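Long-range contacts in extracellular matrix-binding protein EbhA (PDB 2DGJ), which probably acts as a cell-wall-associated adhesin that binds extracellular matrix, this fragment being one short length of its rod of three-helix bundles: residues 87-91 with 122-126; 202-207 with 235-241; 6-10 with 40-44. All blocks are in the same frame, centred on the assembly; numbering follows the deposited sequence.

Interaction 1: 87-91 with 122-126; sequences NLGTL and ANTLD
L91 packs on A122 and D126 where the end of helix 73-88 meets helix 112-135. Both segments lie in a GA module of a rod built from three-helix bundles. Residues L88 to L91 form a type I beta turn.

The apolar part centres on L91. Its CD2 lies 3.8 Å from A122 CB and also approaches the backbone oxygen of A122. L88 adds a looser touch, from CD1 to A122 CB at 4.4 Å. L102 of helix 96-108 also packs against both L88 and A122.

The polar part joins two amides. N87 and N123 approach from opposite directions, their planes 37° apart. N87 places CG anti to its own N (chi1 -178°), which carries the amide across to helix 112-135. N87 ND2 gives a weak, bent hydrogen bond to N123 OD1 at 2.9 Å, with an angle of 129° at the hydrogen. One water spans the other ends. It donates to N87 OD1 and accepts a weak bond from N123 ND2.

D126 slants across L91. Its OD1 lies 3.3 Å from L91 CB, and the same oxygen accepts from the backbone N of H93. The turn is also bonded within its own segment. N87 O takes both T90 N and T90 OG1, the hydroxyl at 2.6 Å in the carbonyl plane, on a lone pair.

Interaction 2: 202-207 with 235-241; sequences NLRNAK and AQNVVGV
L203 and V241 fill the tight part of this contact, where helix 199-215 meets the start of helix 238-250. L203 splits its two methyls between different targets. CD1 presses on the backbone at N237 C, 3.5 Å away, and meets V241 CG2 at 3.8 Å. CD2 points to the carbonyl of Q236, with Q236 O at 3.4 Å. V241 also divides its methyls. Its CG1 sits by A206 O at 3.6 Å, and its CG2 touches K207 CG at 3.7 Å. V232 of helix 222-234 also packs on V241 and K207.

V238 packs more loosely. Its CG2 is 4.1 Å from N202 O and 4.3 Å from A206 CB.

The outer side is polar. K207 has CG beside its backbone N (chi1 -65°) and is extended from there, which carries NZ to the loop before helix 238-250. It donates to A235 O at 3.0 Å, in the carbonyl plane, and also bonds E233 O. Q236 is exposed, with its CB turned away from helix 199-215. N237 OD1 takes a weak capping bond from G240 N. The result is an N-capped helix start packed on helix 199-215, within a GA module of this rod of three-helix bundles.

Interaction 3: 6-10 with 40-44; sequences LQHGI and AKAIL
I10 and L44 are the main apolar partners between helix 3-11 and helix 27-46. The two short segments run roughly antiparallel, at 141°, with their axes 10.0 Å apart.

Methyl packing carries the contact. I10 holds CG1 beside its backbone N (chi1 -61°) and is extended beyond it. CD1 therefore reaches helix 27-46, 3.6 Å from K41 CA and equally near L44 CD2. L6 and L44 pass side by side, pointing oppositely, and meet at L6 CD2 and L44 CD1, 3.5 Å apart. The other branch of L6, CD1, rests on A40 CB at 3.6 Å. Helix 55-70 also packs here, with V57 and A60 on L6 and V64 on A40.

Two long polar side chains flank the methyls. K41 uses its carbons. It slants across I10, with CG 3.7 Å from I10 CG2, and its NZ makes a long, weak ion pair with E13 OE1. Q7 is bent at chi2 and crosses L44 at about a right angle, bringing OE1 to 3.3 Å from L44 CD2. Its NE2 bonds D11.

No hydrogen bond links the two segments. Leucine, isoleucine and alanine side chains packed between antiparallel helices fit the three-helix bundles of this rod, here in a FIVAR domain.

From the N terminus, interaction 3 comes first and joins helix 3-11 to helix 27-46, closing a loop of 29 residues, most of them helical. Interaction 1 then joins the end of helix 73-88 to helix 112-135, closing a loop of 30 residues. Interaction 2 is last and joins helix 199-215 to the start of helix 238-250, with 27 residues between. The three loops follow in series; none encloses or crosses another. Interactions 2 and 3 lie on opposite sides of the chain's centre, about 91 Å between their centres, and interaction 1 is near the middle. Each contact ties helices locally, within a FIVAR domain or a GA module, along the rod.

Interaction 1: 87-91 with 122-126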
loop_
_atom_site.group_PDB
_atom_site.type_symbol
_atom_site.label_atom_id
_atom_site.label_comp_id
_atom_site.label_asym_id
_atom_site.label_seq_id
_atom_site.Cartn_x
_atom_site.Cartn_y
_atom_site.Cartn_z
ATOM N N ASN A 87 -1.504 -16.243 -0.886
ATOM C CA ASN A 87 -2.757 -15.568 -0.571
ATOM C C ASN A 87 -3.844 -15.927 -1.581
ATOM O O ASN A 87 -4.987 -16.178 -1.212
ATOM C CB ASN A 87 -2.558 -14.052 -0.581
ATOM C CG ASN A 87 -3.821 -13.299 -0.206
ATOM O OD1 ASN A 87 -4.154 -13.168 0.971
ATOM N ND2 ASN A 87 -4.543 -12.815 -1.209
ATOM N N LEU A 88 -3.488 -15.941 -2.859
ATOM C CA LEU A 88 -4.438 -16.266 -3.920
ATOM C C LEU A 88 -5.135 -17.604 -3.690
ATOM O O LEU A 88 -6.329 -17.757 -3.968
ATOM C CB LEU A 88 -3.713 -16.291 -5.268
ATOM C CG LEU A 88 -4.551 -16.647 -6.499
ATOM C CD1 LEU A 88 -5.637 -15.612 -6.689
ATOM C CD2 LEU A 88 -3.661 -16.708 -7.727
ATOM N N GLY A 89 -4.385 -18.574 -3.175
ATOM C CA GLY A 89 -4.945 -19.890 -2.933
ATOM C C GLY A 89 -5.946 -19.974 -1.796
ATOM O O GLY A 89 -6.577 -21.011 -1.613
ATOM N N THR A 90 -6.095 -18.895 -1.035
ATOM C CA THR A 90 -7.036 -18.880 0.086
ATOM C C THR A 90 -8.369 -18.244 -0.294
ATOM O O THR A 90 -9.300 -18.202 0.513
ATOM C CB THR A 90 -6.454 -18.126 1.298
ATOM O OG1 THR A 90 -6.266 -16.745 0.962
ATOM C CG2 THR A 90 -5.119 -18.727 1.697
ATOM N N LEU A 91 -8.456 -17.750 -1.524
ATOM C CA LEU A 91 -9.678 -17.132 -2.029
ATOM C C LEU A 91 -10.608 -18.234 -2.548
ATOM O O LEU A 91 -10.431 -18.735 -3.658
ATOM C CB LEU A 91 -9.333 -16.141 -3.147
ATOM C CG LEU A 91 -8.751 -14.776 -2.747
ATOM C CD1 LEU A 91 -7.983 -14.853 -1.432
ATOM C CD2 LEU A 91 -7.856 -14.282 -3.868
ATOM N N ALA A 122 -7.082 -9.093 -6.091
ATOM C CA ALA A 122 -7.539 -10.469 -5.923
ATOM C C ALA A 122 -8.456 -10.607 -4.707
ATOM O O ALA A 122 -9.476 -11.298 -4.759
ATOM C CB ALA A 122 -6.342 -11.396 -5.780
ATOM N N ASN A 123 -8.086 -9.953 -3.607
ATOM C CA ASN A 123 -8.891 -10.006 -2.393
ATOM C C ASN A 123 -10.195 -9.244 -2.577
ATOM O O ASN A 123 -11.240 -9.669 -2.102
ATOM C CB ASN A 123 -8.128 -9.422 -1.201
ATOM C CG ASN A 123 -6.954 -10.278 -0.784
ATOM O OD1 ASN A 123 -5.884 -10.218 -1.382
ATOM N ND2 ASN A 123 -7.154 -11.089 0.247
ATOM N N THR A 124 -10.120 -8.107 -3.259
ATOM C CA THR A 124 -11.308 -7.298 -3.514
ATOM C C THR A 124 -12.304 -8.077 -4.383
ATOM O O THR A 124 -13.497 -8.154 -4.068
ATOM C CB THR A 124 -10.934 -5.992 -4.241
ATOM O OG1 THR A 124 -10.078 -5.202 -3.407
ATOM C CG2 THR A 124 -12.178 -5.197 -4.579
ATOM N N LEU A 125 -11.809 -8.653 -5.476
ATOM C CA LEU A 125 -12.647 -9.423 -6.392
ATOM C C LEU A 125 -13.296 -10.583 -5.648
ATOM O O LEU A 125 -14.493 -10.820 -5.772
ATOM C CB LEU A 125 -11.813 -9.962 -7.555
ATOM C CG LEU A 125 -12.603 -10.696 -8.639
ATOM C CD1 LEU A 125 -13.496 -9.711 -9.384
ATOM C CD2 LEU A 125 -11.637 -11.381 -9.595
ATOM N N ASP A 126 -12.499 -11.306 -4.868
ATOM C CA ASP A 126 -13.007 -12.433 -4.096
ATOM C C ASP A 126 -14.071 -11.942 -3.118
ATOM O O ASP A 126 -15.077 -12.612 -2.890
ATOM C CB ASP A 126 -11.874 -13.102 -3.316
ATOM C CG ASP A 126 -12.320 -14.374 -2.619
ATOM O OD1 ASP A 126 -12.584 -15.374 -3.321
ATOM O OD2 ASP A 126 -12.417 -14.375 -1.374
HETATM O O HOH W 1 -6.566 -12.409 2.379
#

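Interaction 2: 202-207 with 235-241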
loop_
_atom_site.group_PDB
_atom_site.type_symbol
_atom_site.label_atom_id
_atom_site.label_comp_id
_atom_site.label_asym_id
_atom_site.label_seq_id
_atom_site.Cartn_x
_atom_site.Cartn_y
_atom_site.Cartn_z
ATOM N N ASN A 202 -49.341 -7.373 -3.303
ATOM C CA ASN A 202 -50.423 -7.706 -4.227
ATOM C C ASN A 202 -51.547 -8.463 -3.513
ATOM O O ASN A 202 -52.724 -8.304 -3.843
ATOM C CB ASN A 202 -49.901 -8.551 -5.391
ATOM C CG ASN A 202 -49.131 -7.733 -6.404
ATOM O OD1 ASN A 202 -49.304 -6.516 -6.500
ATOM N ND2 ASN A 202 -48.288 -8.403 -7.185
ATOM N N LEU A 203 -51.178 -9.288 -2.538
ATOM C CA LEU A 203 -52.157 -10.070 -1.784
ATOM C C LEU A 203 -52.996 -9.179 -0.876
ATOM O O LEU A 203 -54.205 -9.374 -0.746
ATOM C CB LEU A 203 -51.450 -11.140 -0.947
ATOM C CG LEU A 203 -52.361 -11.974 -0.041
ATOM C CD1 LEU A 203 -53.404 -12.699 -0.883
ATOM C CD2 LEU A 203 -51.515 -12.962 0.754
ATOM N N ARG A 204 -52.352 -8.207 -0.241
ATOM C CA ARG A 204 -53.054 -7.284 0.646
ATOM C C ARG A 204 -54.076 -6.479 -0.163
ATOM O O ARG A 204 -55.226 -6.331 0.248
ATOM C CB ARG A 204 -52.055 -6.339 1.316
ATOM C CG ARG A 204 -52.596 -5.605 2.532
ATOM C CD ARG A 204 -52.317 -6.355 3.840
ATOM N NE ARG A 204 -53.451 -7.141 4.323
ATOM C CZ ARG A 204 -53.608 -8.449 4.136
ATOM N NH1 ARG A 204 -52.690 -9.150 3.478
ATOM N NH2 ARG A 204 -54.676 -9.062 4.626
ATOM N N ASN A 205 -53.653 -5.963 -1.312
ATOM C CA ASN A 205 -54.544 -5.191 -2.180
ATOM C C ASN A 205 -55.619 -6.102 -2.766
ATOM O O ASN A 205 -56.777 -5.709 -2.918
ATOM C CB ASN A 205 -53.751 -4.537 -3.319
ATOM C CG ASN A 205 -52.816 -3.445 -2.828
ATOM O OD1 ASN A 205 -53.237 -2.526 -2.127
ATOM N ND2 ASN A 205 -51.543 -3.539 -3.201
ATOM N N ALA A 206 -55.232 -7.330 -3.086
ATOM C CA ALA A 206 -56.163 -8.296 -3.650
ATOM C C ALA A 206 -57.301 -8.575 -2.679
ATOM O O ALA A 206 -58.465 -8.597 -3.064
ATOM C CB ALA A 206 -55.439 -9.583 -3.971
ATOM N N LYS A 207 -56.950 -8.786 -1.417
ATOM C CA LYS A 207 -57.943 -9.070 -0.386
ATOM C C LYS A 207 -58.854 -7.875 -0.135
ATOM O O LYS A 207 -60.037 -8.035 0.163
ATOM C CB LYS A 207 -57.255 -9.464 0.928
ATOM C CG LYS A 207 -56.463 -10.758 0.865
ATOM C CD LYS A 207 -56.002 -11.187 2.251
ATOM C CE LYS A 207 -55.339 -12.549 2.213
ATOM N NZ LYS A 207 -55.070 -13.042 3.584
ATOM N N ALA A 235 -57.485 -16.732 2.789
ATOM C CA ALA A 235 -56.756 -17.053 1.567
ATOM C C ALA A 235 -55.269 -16.733 1.755
ATOM O O ALA A 235 -54.914 -15.738 2.396
ATOM C CB ALA A 235 -57.327 -16.266 0.400
ATOM N N GLN A 236 -54.405 -17.576 1.195
ATOM C CA GLN A 236 -52.962 -17.385 1.326
ATOM C C GLN A 236 -52.277 -16.747 0.128
ATOM O O GLN A 236 -51.136 -16.302 0.235
ATOM C CB GLN A 236 -52.280 -18.715 1.647
ATOM C CG GLN A 236 -52.437 -19.146 3.095
ATOM C CD GLN A 236 -51.788 -20.487 3.380
ATOM O OE1 GLN A 236 -52.322 -21.540 3.021
ATOM N NE2 GLN A 236 -50.623 -20.457 4.017
ATOM N N ASN A 237 -52.954 -16.717 -1.016
ATOM C CA ASN A 237 -52.378 -16.105 -2.206
ATOM C C ASN A 237 -53.450 -15.447 -3.069
ATOM O O ASN A 237 -54.640 -15.650 -2.850
ATOM C CB ASN A 237 -51.591 -17.143 -3.011
ATOM C CG ASN A 237 -52.470 -18.221 -3.596
ATOM O OD1 ASN A 237 -53.472 -18.624 -3.001
ATOM N ND2 ASN A 237 -52.081 -18.716 -4.765
ATOM N N VAL A 238 -53.020 -14.655 -4.046
ATOM C CA VAL A 238 -53.939 -13.941 -4.926
ATOM C C VAL A 238 -55.013 -14.796 -5.596
ATOM O O VAL A 238 -56.208 -14.508 -5.463
ATOM C CB VAL A 238 -53.157 -13.164 -6.019
ATOM C CG1 VAL A 238 -54.123 -12.498 -6.997
ATOM C CG2 VAL A 238 -52.289 -12.110 -5.374
ATOM N N VAL A 239 -54.603 -15.838 -6.317
ATOM C CA VAL A 239 -55.574 -16.681 -7.006
ATOM C C VAL A 239 -56.580 -17.255 -6.016
ATOM O O VAL A 239 -57.755 -17.454 -6.350
ATOM C CB VAL A 239 -54.895 -17.844 -7.763
ATOM C CG1 VAL A 239 -53.856 -17.300 -8.739
ATOM C CG2 VAL A 239 -54.256 -18.799 -6.783
ATOM N N GLY A 240 -56.118 -17.518 -4.796
ATOM C CA GLY A 240 -57.002 -18.056 -3.784
ATOM C C GLY A 240 -58.084 -17.041 -3.471
ATOM O O GLY A 240 -59.254 -17.392 -3.317
ATOM N N VAL A 241 -57.681 -15.775 -3.380
ATOM C CA VAL A 241 -58.603 -14.682 -3.094
ATOM C C VAL A 241 -59.610 -14.531 -4.229
ATOM O O VAL A 241 -60.816 -14.496 -4.004
ATOM C CB VAL A 241 -57.843 -13.347 -2.936
ATOM C CG1 VAL A 241 -58.823 -12.184 -2.910
ATOM C CG2 VAL A 241 -57.025 -13.366 -1.657
#

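Interaction 3: 6-10 with 40-44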
loop_
_atom_site.group_PDB
_atom_site.type_symbol
_atom_site.label_atom_id
_atom_site.label_comp_id
_atom_site.label_asym_id
_atom_site.label_seq_id
_atom_site.Cartn_x
_atom_site.Cartn_y
_atom_site.Cartn_z
ATOM N N LEU A 6 36.200 1.731 -12.596
ATOM C CA LEU A 6 35.611 2.616 -11.597
ATOM C C LEU A 6 34.713 3.636 -12.290
ATOM O O LEU A 6 33.608 3.930 -11.821
ATOM C CB LEU A 6 36.711 3.337 -10.814
ATOM C CG LEU A 6 36.221 4.223 -9.665
ATOM C CD1 LEU A 6 35.499 3.377 -8.618
ATOM C CD2 LEU A 6 37.402 4.944 -9.050
ATOM N N GLN A 7 35.193 4.174 -13.408
ATOM C CA GLN A 7 34.430 5.145 -14.180
ATOM C C GLN A 7 33.150 4.462 -14.645
ATOM O O GLN A 7 32.079 5.072 -14.685
ATOM C CB GLN A 7 35.236 5.616 -15.391
ATOM C CG GLN A 7 34.472 6.538 -16.339
ATOM C CD GLN A 7 34.161 7.893 -15.728
ATOM O OE1 GLN A 7 35.066 8.661 -15.406
ATOM N NE2 GLN A 7 32.878 8.190 -15.564
ATOM N N HIS A 8 33.282 3.182 -14.989
ATOM C CA HIS A 8 32.153 2.381 -15.444
ATOM C C HIS A 8 31.097 2.284 -14.348
ATOM O O HIS A 8 29.907 2.445 -14.614
ATOM C CB HIS A 8 32.632 0.985 -15.853
ATOM C CG HIS A 8 31.519 0.016 -16.124
ATOM N ND1 HIS A 8 30.924 -0.732 -15.133
ATOM C CD2 HIS A 8 30.880 -0.300 -17.275
ATOM C CE1 HIS A 8 29.965 -1.472 -15.659
ATOM N NE2 HIS A 8 29.914 -1.231 -16.956
ATOM N N GLY A 9 31.544 2.023 -13.121
ATOM C CA GLY A 9 30.634 1.923 -11.994
ATOM C C GLY A 9 29.858 3.217 -11.818
ATOM O O GLY A 9 28.659 3.201 -11.551
ATOM N N ILE A 10 30.547 4.343 -11.972
ATOM C CA ILE A 10 29.912 5.650 -11.846
ATOM C C ILE A 10 28.925 5.891 -12.989
ATOM O O ILE A 10 27.828 6.400 -12.779
ATOM C CB ILE A 10 30.962 6.789 -11.853
ATOM C CG1 ILE A 10 31.917 6.617 -10.667
ATOM C CG2 ILE A 10 30.268 8.145 -11.781
ATOM C CD1 ILE A 10 33.016 7.664 -10.583
ATOM N N ALA A 40 33.073 6.869 -4.948
ATOM C CA ALA A 40 33.850 6.610 -6.156
ATOM C C ALA A 40 34.122 7.902 -6.919
ATOM O O ALA A 40 35.256 8.179 -7.297
ATOM C CB ALA A 40 33.113 5.611 -7.057
ATOM N N LYS A 41 33.076 8.694 -7.135
ATOM C CA LYS A 41 33.223 9.955 -7.853
ATOM C C LYS A 41 34.312 10.805 -7.217
ATOM O O LYS A 41 35.212 11.294 -7.896
ATOM C CB LYS A 41 31.908 10.749 -7.845
ATOM C CG LYS A 41 30.786 10.145 -8.668
ATOM C CD LYS A 41 29.533 11.010 -8.568
ATOM C CE LYS A 41 28.344 10.382 -9.281
ATOM N NZ LYS A 41 27.099 11.159 -9.023
ATOM N N ALA A 42 34.216 10.986 -5.906
ATOM C CA ALA A 42 35.176 11.787 -5.165
ATOM C C ALA A 42 36.591 11.235 -5.321
ATOM O O ALA A 42 37.530 11.978 -5.605
ATOM C CB ALA A 42 34.787 11.827 -3.695
ATOM N N ILE A 43 36.731 9.927 -5.138
ATOM C CA ILE A 43 38.026 9.274 -5.259
ATOM C C ILE A 43 38.572 9.405 -6.676
ATOM O O ILE A 43 39.759 9.680 -6.863
ATOM C CB ILE A 43 37.928 7.780 -4.890
ATOM C CG1 ILE A 43 37.659 7.637 -3.391
ATOM C CG2 ILE A 43 39.215 7.057 -5.287
ATOM C CD1 ILE A 43 37.431 6.209 -2.929
ATOM N N LEU A 44 37.714 9.217 -7.672
ATOM C CA LEU A 44 38.140 9.319 -9.061
ATOM C C LEU A 44 38.594 10.745 -9.367
ATOM O O LEU A 44 39.525 10.959 -10.136
ATOM C CB LEU A 44 36.996 8.932 -9.997
ATOM C CG LEU A 44 37.399 8.603 -11.436
ATOM C CD1 LEU A 44 38.283 7.374 -11.430
ATOM C CD2 LEU A 44 36.168 8.347 -12.278
#